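Local structure of O-phospho-L-seryl-tRNA:Cys-tRNA synthase (Methanocaldococcus jannaschii DSM 2661, 5X6B) at residues Ile56-Ile61 against Tyr395-Glu400; Asp143-Tyr148 against Tyr206-Asp211; Leu266-Glu271 against Lys275-Ser280; Phe368-Glu373 against Lys410-Ser415. The protein probably converts O-phosphoseryl-tRNA to cysteinyl-tRNA with the help of a lysine-bound pyridoxal phosphate. All coordinates share one frame; numbering follows the deposited sequence.

Overall arrangement
Contact 2 lies nearest the chain's centre. It joins two loops that follow strands 139-143 and 194-200 of the seven-stranded mixed sheet. Contact 3 uses strand 264-268 of the same sheet, with its centre about 26 Å from that of contact 2. Contacts 1 and 4 share helix 399-415, and their centres are about 18 Å apart. Contacts 3 and 4 are the most distant, at about 51 Å between centres, on opposite sides of the chain's centre. Along the chain, contact 1 encloses contacts 2 and 3, while its segments alternate with those of contact 4. The late helix thus packs against an early strand, outside the large sheet expected of a fold type I pyridoxal phosphate enzyme.

Contact 1. Residues Ile56-Ile61 against Tyr395-Glu400; sequences INLNPI and YGLEWE
Ile56 and Leu397 form the closely packed part of this contact. Ile56 CG2 sits equally near both methyls of Leu397, with CD1 and CD2 each 3.8 Å away. The Ile56 torsion explains the approach: chi1 of -62° sets CG2 anti to the backbone N, on the side facing Leu397. The two side chains cross obliquely. Leu58 joins more loosely, with its CD2 4.3 Å from Leu397 CD1. All three residues are buried, and no hydrogen bond crosses between the segments.

Past Leu58, the chain leaves Leu397 and is shaped by its own asparagines. Asn57 OD1 accepts from Asn59 N at 2.9 Å, an Asx turn. The donor is tilted 34° from the carbonyl plane. Asn59 is an N-cap, and its OD1 accepts from Ile61 N at 3.2 Å.

The solvent side of the other segment is polar. Gly396 and Glu400 are exposed. Glu400 turns outside this contact, where its OE1 is paired with a basic side chain on the chain of another protein. Glu398 is the N-cap residue of the helix that follows.

Strand 56-57 runs parallel to strand 379-380, and Ile56 bonds through its backbone to Gly378 and Gly380. Helix 399-415 adds to the apolar surroundings: Val405 touches both Ile56 and Leu58, and Val402 touches Leu397.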
# COMPACT_ATOMS: atom_id res chain seq x y z
N ILE B 56 22.43 0.17 -3.53
CA ILE B 56 21.89 -1.15 -3.79
C ILE B 56 21.69 -1.84 -2.45
O ILE B 56 22.62 -1.92 -1.64
CB ILE B 56 22.83 -2.00 -4.68
CG1 ILE B 56 23.01 -1.35 -6.05
CG2 ILE B 56 22.28 -3.40 -4.84
CD1 ILE B 56 23.98 -2.09 -6.94
N ASN B 57 20.47 -2.29 -2.20
CA ASN B 57 20.16 -2.99 -0.96
C ASN B 57 20.27 -4.49 -1.16
O ASN B 57 19.56 -5.07 -1.98
CB ASN B 57 18.75 -2.62 -0.47
CG ASN B 57 18.52 -3.01 0.97
OD1 ASN B 57 19.21 -3.88 1.51
ND2 ASN B 57 17.54 -2.38 1.60
N LEU B 58 21.17 -5.12 -0.40
CA LEU B 58 21.41 -6.55 -0.52
C LEU B 58 20.65 -7.38 0.51
O LEU B 58 20.79 -8.60 0.55
CB LEU B 58 22.91 -6.84 -0.41
CG LEU B 58 23.79 -6.31 -1.54
CD1 LEU B 58 25.24 -6.71 -1.32
CD2 LEU B 58 23.28 -6.81 -2.89
N ASN B 59 19.84 -6.72 1.34
CA ASN B 59 19.07 -7.41 2.37
C ASN B 59 18.02 -8.34 1.77
O ASN B 59 17.12 -7.89 1.06
CB ASN B 59 18.42 -6.40 3.31
CG ASN B 59 17.96 -7.02 4.61
OD1 ASN B 59 17.53 -8.17 4.65
ND2 ASN B 59 18.04 -6.24 5.69
N PRO B 60 18.13 -9.65 2.04
CA PRO B 60 17.25 -10.66 1.45
C PRO B 60 15.77 -10.48 1.77
O PRO B 60 14.93 -10.88 0.95
CB PRO B 60 17.77 -11.96 2.05
CG PRO B 60 19.20 -11.69 2.34
CD PRO B 60 19.25 -10.26 2.78
N ILE B 61 15.44 -9.90 2.92
CA ILE B 61 14.04 -9.66 3.27
C ILE B 61 13.48 -8.49 2.46
O ILE B 61 12.27 -8.30 2.37
CB ILE B 61 13.86 -9.38 4.78
CG1 ILE B 61 14.31 -7.97 5.13
CG2 ILE B 61 14.60 -10.41 5.62
CD1 ILE B 61 13.87 -7.53 6.51
N TYR B 395 18.49 -10.81 -5.81
CA TYR B 395 17.20 -10.98 -6.45
C TYR B 395 16.65 -9.65 -6.95
O TYR B 395 16.69 -8.65 -6.24
CB TYR B 395 16.19 -11.63 -5.50
CG TYR B 395 14.85 -11.86 -6.15
CD1 TYR B 395 14.58 -13.04 -6.82
CD2 TYR B 395 13.86 -10.88 -6.13
CE1 TYR B 395 13.36 -13.25 -7.44
CE2 TYR B 395 12.63 -11.08 -6.74
CZ TYR B 395 12.40 -12.27 -7.39
OH TYR B 395 11.19 -12.49 -8.00
N GLY B 396 16.14 -9.65 -8.17
CA GLY B 396 15.50 -8.47 -8.72
C GLY B 396 16.46 -7.43 -9.25
O GLY B 396 16.04 -6.47 -9.91
N LEU B 397 17.75 -7.60 -8.98
CA LEU B 397 18.76 -6.68 -9.51
C LEU B 397 18.98 -6.88 -11.01
O LEU B 397 18.85 -7.99 -11.53
CB LEU B 397 20.08 -6.84 -8.78
CG LEU B 397 20.17 -6.29 -7.36
CD1 LEU B 397 21.55 -6.54 -6.78
CD2 LEU B 397 19.84 -4.82 -7.36
N GLU B 398 19.30 -5.79 -11.71
CA GLU B 398 19.76 -5.88 -13.09
C GLU B 398 21.12 -6.58 -13.10
O GLU B 398 21.87 -6.51 -12.11
CB GLU B 398 19.87 -4.49 -13.73
CG GLU B 398 18.58 -3.68 -13.71
CD GLU B 398 17.53 -4.20 -14.67
OE1 GLU B 398 17.89 -4.58 -15.80
OE2 GLU B 398 16.33 -4.22 -14.30
N TRP B 399 21.44 -7.27 -14.19
CA TRP B 399 22.71 -7.98 -14.31
C TRP B 399 23.92 -7.06 -14.17
O TRP B 399 24.95 -7.47 -13.63
CB TRP B 399 22.78 -8.73 -15.64
CG TRP B 399 22.33 -10.16 -15.51
CD1 TRP B 399 21.14 -10.69 -15.93
CD2 TRP B 399 23.05 -11.22 -14.90
NE1 TRP B 399 21.09 -12.03 -15.64
CE2 TRP B 399 22.26 -12.38 -15.00
CE3 TRP B 399 24.31 -11.32 -14.29
CZ2 TRP B 399 22.67 -13.62 -14.49
CZ3 TRP B 399 24.72 -12.55 -13.78
CH2 TRP B 399 23.90 -13.68 -13.89
N GLU B 400 23.79 -5.83 -14.64
CA GLU B 400 24.85 -4.85 -14.47
C GLU B 400 25.07 -4.57 -12.98
O GLU B 400 26.20 -4.45 -12.52
CB GLU B 400 24.52 -3.56 -15.21
CG GLU B 400 25.63 -2.51 -15.17
CD GLU B 400 25.36 -1.34 -16.09
OE1 GLU B 400 24.44 -1.43 -16.93
OE2 GLU B 400 26.07 -0.32 -15.98

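Contact 2. Residues Asp143-Tyr148 against Tyr206-Asp211; sequences DKNAHY and YGNLND
Asn145 OD1 is hydrogen-bonded to Tyr166 OH and also lies at the edge of the Tyr206 ring, near the ring plane. Its nearest ring atom is Tyr206 CE2, 4.1 Å away. The other end of the amide is held too, because Asn145 ND2 bonds to Tyr173 O. These two outside bonds should fix the rotation of the amide. Its plane stands 40° from that of the Tyr206 ring, and the side chains cross at about a right angle.

Tyr206 is stacked on Tyr173, the residue whose carbonyl receives Asn145 ND2. Tyr173 thus links the two touching residues from outside. For Tyr206, chi1 of -59° places the ring beside its own backbone N, and chi2 of -75° presents the CD2-CE2 edge to Asn145.

Asn208 is a more distant neighbour. Its ND2 is 4.4 Å from Asn145 ND2, and no bond joins the two amides. Asn208 ND2 is bonded to Thr172 O, while its OD1 is bonded to Ile341 N. The backbone of this loop is gripped by Asp203, whose OD2 bonds Tyr206 N and whose OD1 bonds Asn208 N.

A type I beta turn from Asp143 to Ala146 presents Asn145, closed by Ala146 N to Asp143 O at 3.3 Å. Asp143 OD1 is tied to Thr200 OG1, at the end of the adjoining strand. The two loops are strand-to-helix links of the alpha/beta part built on the large mixed sheet, and they meet through Asn145. They follow parallel neighbours 139-143 and 194-200 and lead into helices 148-156 and 212-221.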
# COMPACT_ATOMS: atom_id res chain seq x y z
N ASP B 143 9.95 -27.49 11.49
CA ASP B 143 11.37 -27.71 11.26
C ASP B 143 12.22 -26.83 12.17
O ASP B 143 11.75 -25.82 12.68
CB ASP B 143 11.74 -27.45 9.79
CG ASP B 143 11.39 -26.04 9.34
OD1 ASP B 143 10.41 -25.46 9.86
OD2 ASP B 143 12.10 -25.51 8.46
N LYS B 144 13.48 -27.20 12.36
CA LYS B 144 14.38 -26.45 13.23
C LYS B 144 14.86 -25.15 12.58
O LYS B 144 15.45 -24.30 13.24
CB LYS B 144 15.58 -27.31 13.63
CG LYS B 144 15.72 -27.48 15.13
CD LYS B 144 16.94 -28.30 15.51
CE LYS B 144 16.52 -29.60 16.20
NZ LYS B 144 17.64 -30.27 16.91
N ASN B 145 14.60 -25.01 11.28
CA ASN B 145 14.98 -23.80 10.55
C ASN B 145 13.86 -22.77 10.53
O ASN B 145 13.96 -21.76 9.82
CB ASN B 145 15.37 -24.14 9.11
CG ASN B 145 16.80 -24.57 8.97
OD1 ASN B 145 17.60 -24.43 9.91
ND2 ASN B 145 17.16 -25.06 7.79
N ALA B 146 12.81 -23.02 11.29
CA ALA B 146 11.62 -22.18 11.25
C ALA B 146 11.89 -20.75 11.68
O ALA B 146 12.73 -20.49 12.56
CB ALA B 146 10.52 -22.79 12.10
N HIS B 147 11.19 -19.82 11.05
CA HIS B 147 11.27 -18.40 11.37
C HIS B 147 10.74 -18.14 12.77
O HIS B 147 9.77 -18.78 13.19
CB HIS B 147 10.49 -17.58 10.34
CG HIS B 147 10.80 -16.12 10.36
ND1 HIS B 147 9.97 -15.19 10.95
CD2 HIS B 147 11.86 -15.42 9.87
CE1 HIS B 147 10.50 -13.99 10.82
NE2 HIS B 147 11.64 -14.10 10.18
N TYR B 148 11.36 -17.21 13.48
CA TYR B 148 11.02 -16.94 14.88
C TYR B 148 9.54 -16.66 15.07
O TYR B 148 8.98 -16.95 16.13
CB TYR B 148 11.86 -15.77 15.43
CG TYR B 148 11.43 -14.39 14.96
CD1 TYR B 148 10.43 -13.68 15.63
CD2 TYR B 148 12.05 -13.77 13.88
CE1 TYR B 148 10.04 -12.42 15.21
CE2 TYR B 148 11.67 -12.51 13.46
CZ TYR B 148 10.66 -11.84 14.13
OH TYR B 148 10.28 -10.58 13.72
N TYR B 206 19.32 -19.72 5.70
CA TYR B 206 20.18 -20.40 4.74
C TYR B 206 19.56 -20.39 3.34
O TYR B 206 20.27 -20.52 2.35
CB TYR B 206 20.45 -21.84 5.19
CG TYR B 206 21.13 -21.92 6.54
CD1 TYR B 206 22.47 -21.60 6.68
CD2 TYR B 206 20.42 -22.30 7.68
CE1 TYR B 206 23.10 -21.66 7.91
CE2 TYR B 206 21.04 -22.36 8.92
CZ TYR B 206 22.38 -22.04 9.02
OH TYR B 206 23.01 -22.09 10.24
N GLY B 207 18.25 -20.21 3.28
CA GLY B 207 17.56 -20.16 2.00
C GLY B 207 17.50 -21.52 1.33
O GLY B 207 17.62 -21.62 0.11
N ASN B 208 17.31 -22.56 2.14
CA ASN B 208 17.16 -23.92 1.62
C ASN B 208 15.72 -24.21 1.23
O ASN B 208 14.81 -24.05 2.04
CB ASN B 208 17.63 -24.95 2.65
CG ASN B 208 19.12 -24.91 2.86
OD1 ASN B 208 19.88 -24.55 1.96
ND2 ASN B 208 19.55 -25.30 4.06
N LEU B 209 15.53 -24.65 -0.00
CA LEU B 209 14.22 -25.13 -0.45
C LEU B 209 13.97 -26.52 0.13
O LEU B 209 14.91 -27.26 0.44
CB LEU B 209 14.16 -25.14 -1.97
CG LEU B 209 12.87 -25.54 -2.67
CD1 LEU B 209 11.70 -24.70 -2.19
CD2 LEU B 209 13.04 -25.40 -4.17
N ASN B 210 12.70 -26.88 0.31
CA ASN B 210 12.34 -28.17 0.87
C ASN B 210 11.24 -28.85 0.05
O ASN B 210 10.34 -28.19 -0.45
CB ASN B 210 11.90 -28.01 2.33
CG ASN B 210 13.03 -27.55 3.24
OD1 ASN B 210 13.01 -26.44 3.75
ND2 ASN B 210 14.00 -28.43 3.46
N ASP B 211 11.33 -30.17 -0.09
CA ASP B 211 10.32 -30.92 -0.83
C ASP B 211 9.03 -31.02 -0.01
O ASP B 211 8.83 -31.98 0.73
CB ASP B 211 10.83 -32.31 -1.19
CG ASP B 211 9.93 -33.03 -2.17
OD1 ASP B 211 9.02 -32.38 -2.73
OD2 ASP B 211 10.12 -34.24 -2.39

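Contact 3. Residues Leu266-Glu271 against Lys275-Ser280; sequences LAFSEE and KITKTS
Phe268 presents one ring face to Ile276. The CG2 methyl of Ile276 stands 4.1 Å from the centroid of the Phe268 ring, 25° off the ring normal. This is a CH-pi contact, displaced toward the rim, where Phe268 CE2 is 3.7 Å from Ile276 CG2. The two side chains run antiparallel past one another, and the methyl lies over the CE2-CZ side of the ring. For Phe268, chi1 of 55° swings the ring toward the helix end, and chi2 of 90° sets its face to Ile276.

Thr277 reaches the same ring from another direction. Its CG2 comes obliquely to Phe268 CZ, at 3.7 Å. The first torsion divides the work of this residue: the methyl is directed to the ring, and the hydroxyl OG1 is hydrogen-bonded back to Ser273 O. That bond meets the polar need of Thr277 next to an apolar patch.

Leu266 lies two residues before Phe268 on the strand and points the same way. Its CD2 is 4.2 Å from Ile276 CG2, and the two chains meet at a slant. One methyl of Ile276 therefore touches both strand residues.

A tight connection leads from strand 264-268 into short helix 273-276, which folds back on that strand of the large sheet. The bound nucleic acid lies about 9 Å from the nearest atom of the contact. Strand 264-268 lies between antiparallel partners 115-119 and 248-252. Helix 122-132 adds Ile128 and Val129, which touch both Leu266 and Ile276.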
# COMPACT_ATOMS: atom_id res chain seq x y z
N LEU B 266 -3.33 -15.71 3.28
CA LEU B 266 -3.57 -17.02 3.87
C LEU B 266 -4.46 -17.80 2.92
O LEU B 266 -5.61 -17.42 2.68
CB LEU B 266 -4.21 -16.91 5.25
CG LEU B 266 -4.65 -18.22 5.92
CD1 LEU B 266 -3.47 -19.18 6.06
CD2 LEU B 266 -5.28 -17.95 7.28
N ALA B 267 -3.92 -18.87 2.35
CA ALA B 267 -4.70 -19.73 1.47
C ALA B 267 -5.03 -21.02 2.21
O ALA B 267 -4.24 -21.49 3.02
CB ALA B 267 -3.95 -20.02 0.19
N PHE B 268 -6.20 -21.58 1.93
CA PHE B 268 -6.66 -22.75 2.67
C PHE B 268 -7.72 -23.55 1.92
O PHE B 268 -8.42 -23.02 1.06
CB PHE B 268 -7.18 -22.34 4.05
CG PHE B 268 -8.26 -21.29 4.01
CD1 PHE B 268 -9.60 -21.64 3.93
CD2 PHE B 268 -7.93 -19.94 4.06
CE1 PHE B 268 -10.59 -20.68 3.90
CE2 PHE B 268 -8.92 -18.97 4.02
CZ PHE B 268 -10.25 -19.34 3.94
N SER B 269 -7.84 -24.82 2.27
CA SER B 269 -8.81 -25.72 1.65
C SER B 269 -10.22 -25.47 2.18
O SER B 269 -10.39 -25.00 3.31
CB SER B 269 -8.42 -27.17 1.89
OG SER B 269 -8.44 -27.48 3.27
N GLU B 270 -11.22 -25.80 1.36
CA GLU B 270 -12.63 -25.68 1.76
C GLU B 270 -12.92 -26.42 3.07
O GLU B 270 -13.79 -26.01 3.84
CB GLU B 270 -13.54 -26.21 0.65
CG GLU B 270 -15.03 -26.19 0.97
CD GLU B 270 -15.61 -24.78 1.07
OE1 GLU B 270 -14.90 -23.82 0.70
OE2 GLU B 270 -16.76 -24.64 1.52
N GLU B 271 -12.17 -27.49 3.31
CA GLU B 271 -12.33 -28.30 4.51
C GLU B 271 -12.19 -27.48 5.79
O GLU B 271 -12.91 -27.70 6.76
CB GLU B 271 -11.31 -29.45 4.51
CG GLU B 271 -11.40 -30.38 5.71
CD GLU B 271 -10.35 -31.48 5.67
OE1 GLU B 271 -9.59 -31.54 4.68
OE2 GLU B 271 -10.28 -32.28 6.62
N LYS B 275 -13.80 -22.73 9.93
CA LYS B 275 -13.12 -22.28 11.14
C LYS B 275 -12.31 -21.02 10.89
O LYS B 275 -12.24 -20.14 11.75
CB LYS B 275 -12.22 -23.39 11.68
CG LYS B 275 -12.75 -24.79 11.38
CD LYS B 275 -12.44 -25.75 12.52
CE LYS B 275 -13.10 -27.10 12.28
NZ LYS B 275 -12.20 -28.23 12.64
N ILE B 276 -11.70 -20.92 9.72
CA ILE B 276 -10.95 -19.73 9.36
C ILE B 276 -11.90 -18.56 9.16
O ILE B 276 -11.73 -17.50 9.75
CB ILE B 276 -10.11 -19.94 8.09
CG1 ILE B 276 -9.10 -21.08 8.28
CG2 ILE B 276 -9.38 -18.66 7.71
CD1 ILE B 276 -8.09 -20.82 9.38
N THR B 277 -12.93 -18.79 8.35
CA THR B 277 -13.89 -17.74 8.01
C THR B 277 -15.07 -17.71 8.97
O THR B 277 -16.16 -17.24 8.61
CB THR B 277 -14.41 -17.92 6.56
OG1 THR B 277 -15.16 -19.13 6.46
CG2 THR B 277 -13.25 -17.94 5.56
N LYS B 278 -14.87 -18.22 10.18
CA LYS B 278 -15.94 -18.21 11.18
C LYS B 278 -16.34 -16.78 11.50
O LYS B 278 -15.49 -15.92 11.73
CB LYS B 278 -15.51 -18.94 12.45
CG LYS B 278 -16.38 -18.60 13.66
CD LYS B 278 -16.14 -19.56 14.81
CE LYS B 278 -17.02 -19.21 16.00
NZ LYS B 278 -16.54 -19.86 17.25
N THR B 279 -17.64 -16.53 11.52
CA THR B 279 -18.15 -15.18 11.66
C THR B 279 -18.49 -14.83 13.11
O THR B 279 -18.70 -15.71 13.94
CB THR B 279 -19.39 -14.98 10.78
OG1 THR B 279 -20.40 -15.93 11.16
CG2 THR B 279 -19.03 -15.22 9.33
N SER B 280 -18.51 -13.53 13.41
CA SER B 280 -18.99 -13.06 14.70
C SER B 280 -20.48 -13.36 14.82
O SER B 280 -21.20 -13.37 13.82
CB SER B 280 -18.73 -11.56 14.86
OG SER B 280 -19.31 -11.07 16.05

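Contact 4. Residues Phe368-Glu373 against Lys410-Ser415; sequences FFFYDE and KEIVES
Apolar contact between Phe370 and Ile412 joins the two helices. Ile412 CG2 is 3.9 Å from Phe370 CD1. The ring is met obliquely, and the two side chains cross at about a right angle. For Ile412, chi1 of -62° and chi2 of -56° place both methyls on the side of the other helix. Phe369 lies against its neighbour, with Phe370 CB 3.9 Å above the plane of the Phe369 ring, and also touches Ile359 and Ala360.

Glu373 adds van der Waals contact. Its CB makes the nearest approach, 3.5 Å from Ile412 CD1, and lies 3.9 Å from Ile412 CG2. The backbone is close as well, with Glu373 O 3.6 Å from Ile412 CD1. The bend at chi2 brings Glu373 OE1 back to 3.8 Å from Ile412 CD1.

Here helix 369-375 packs on the last turns of helix 399-415. Both belong to the C-terminal part of the chain, which also holds the antiparallel sheet of strands 337-338, 349-352 and 389-392. This mix of sheet and helices is consistent with the small domain of fold type I pyridoxal phosphate enzymes. Helix 354-360 covers the apolar flank, with Leu356 touching both Phe370 and Val413.

Ionic contacts lie outside the apolar pair. Glu373 OE2 forms a salt bridge with Arg365 NH2, and Asp372 OD2 shares that same nitrogen. On the other helix, Glu411 OE1 pairs with Arg377 NH2, and Arg377 also packs on Ile412. Lys410 NZ pairs with Glu330 OE2.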
# COMPACT_ATOMS: atom_id res chain seq x y z
N PHE B 368 33.70 -2.98 11.38
CA PHE B 368 32.78 -2.06 10.71
C PHE B 368 33.30 -1.75 9.31
O PHE B 368 32.58 -1.21 8.48
CB PHE B 368 32.63 -0.76 11.50
CG PHE B 368 31.74 -0.88 12.70
CD1 PHE B 368 30.82 -1.90 12.80
CD2 PHE B 368 31.82 0.04 13.74
CE1 PHE B 368 29.99 -2.01 13.91
CE2 PHE B 368 31.00 -0.06 14.84
CZ PHE B 368 30.09 -1.09 14.93
N PHE B 369 34.56 -2.12 9.08
CA PHE B 369 35.27 -1.77 7.85
C PHE B 369 34.51 -2.19 6.60
O PHE B 369 34.46 -1.45 5.62
CB PHE B 369 36.67 -2.40 7.85
CG PHE B 369 36.70 -3.80 7.31
CD1 PHE B 369 37.08 -4.05 6.00
CD2 PHE B 369 36.33 -4.87 8.11
CE1 PHE B 369 37.10 -5.34 5.50
CE2 PHE B 369 36.34 -6.16 7.61
CZ PHE B 369 36.73 -6.39 6.31
N PHE B 370 33.92 -3.37 6.64
CA PHE B 370 33.25 -3.93 5.48
C PHE B 370 32.00 -3.11 5.17
O PHE B 370 31.75 -2.76 4.01
CB PHE B 370 32.90 -5.40 5.71
CG PHE B 370 32.43 -6.12 4.48
CD1 PHE B 370 33.28 -6.30 3.41
CD2 PHE B 370 31.14 -6.63 4.41
CE1 PHE B 370 32.85 -6.97 2.27
CE2 PHE B 370 30.71 -7.30 3.28
CZ PHE B 370 31.57 -7.47 2.21
N TYR B 371 31.24 -2.79 6.21
CA TYR B 371 30.06 -1.96 6.06
C TYR B 371 30.40 -0.58 5.51
O TYR B 371 29.69 -0.04 4.67
CB TYR B 371 29.35 -1.82 7.41
CG TYR B 371 28.10 -0.96 7.38
CD1 TYR B 371 26.86 -1.50 7.07
CD2 TYR B 371 28.17 0.40 7.66
CE1 TYR B 371 25.73 -0.72 7.05
CE2 TYR B 371 27.04 1.20 7.63
CZ TYR B 371 25.82 0.63 7.33
OH TYR B 371 24.69 1.41 7.31
N ASP B 372 31.51 -0.01 5.98
CA ASP B 372 31.91 1.32 5.57
C ASP B 372 32.47 1.31 4.15
O ASP B 372 32.26 2.25 3.38
CB ASP B 372 32.93 1.90 6.55
CG ASP B 372 33.24 3.37 6.27
OD1 ASP B 372 32.36 4.22 6.51
OD2 ASP B 372 34.37 3.67 5.83
N GLU B 373 33.17 0.23 3.81
CA GLU B 373 33.74 0.09 2.47
C GLU B 373 32.64 -0.13 1.43
O GLU B 373 32.82 0.21 0.26
CB GLU B 373 34.75 -1.05 2.43
CG GLU B 373 36.10 -0.75 3.06
CD GLU B 373 36.80 0.43 2.42
OE1 GLU B 373 36.80 0.52 1.17
OE2 GLU B 373 37.36 1.27 3.16
N LYS B 410 34.96 -7.91 -4.30
CA LYS B 410 36.30 -8.35 -4.68
C LYS B 410 37.35 -7.27 -4.43
O LYS B 410 38.41 -7.54 -3.88
CB LYS B 410 36.35 -8.77 -6.15
CG LYS B 410 35.67 -10.09 -6.45
CD LYS B 410 35.88 -10.47 -7.91
CE LYS B 410 35.29 -11.83 -8.22
NZ LYS B 410 35.52 -12.22 -9.64
N GLU B 411 37.05 -6.05 -4.85
CA GLU B 411 37.98 -4.95 -4.69
C GLU B 411 38.10 -4.52 -3.24
O GLU B 411 39.12 -3.95 -2.84
CB GLU B 411 37.56 -3.76 -5.55
CG GLU B 411 37.60 -4.02 -7.04
CD GLU B 411 36.88 -2.94 -7.82
OE1 GLU B 411 36.40 -1.98 -7.19
OE2 GLU B 411 36.79 -3.07 -9.06
N ILE B 412 37.07 -4.79 -2.44
CA ILE B 412 37.14 -4.52 -1.01
C ILE B 412 38.18 -5.43 -0.36
O ILE B 412 39.11 -4.96 0.29
CB ILE B 412 35.80 -4.73 -0.30
CG1 ILE B 412 34.74 -3.77 -0.83
CG2 ILE B 412 35.96 -4.52 1.20
CD1 ILE B 412 35.15 -2.34 -0.75
N VAL B 413 38.00 -6.73 -0.54
CA VAL B 413 38.86 -7.72 0.09
C VAL B 413 40.25 -7.72 -0.52
O VAL B 413 41.20 -8.23 0.06
CB VAL B 413 38.26 -9.14 -0.01
CG1 VAL B 413 36.84 -9.15 0.55
CG2 VAL B 413 38.26 -9.62 -1.44
N GLU B 414 40.37 -7.12 -1.71
CA GLU B 414 41.66 -6.97 -2.37
C GLU B 414 42.41 -5.76 -1.81
O GLU B 414 43.58 -5.87 -1.44
CB GLU B 414 41.48 -6.82 -3.88
CG GLU B 414 42.78 -6.62 -4.65
CD GLU B 414 43.60 -7.89 -4.76
OE1 GLU B 414 43.08 -8.98 -4.43
OE2 GLU B 414 44.77 -7.81 -5.20
N SER B 415 41.73 -4.62 -1.75
CA SER B 415 42.36 -3.39 -1.28
C SER B 415 42.67 -3.45 0.21
O SER B 415 43.63 -2.84 0.68
CB SER B 415 41.46 -2.19 -1.57
OG SER B 415 40.22 -2.31 -0.91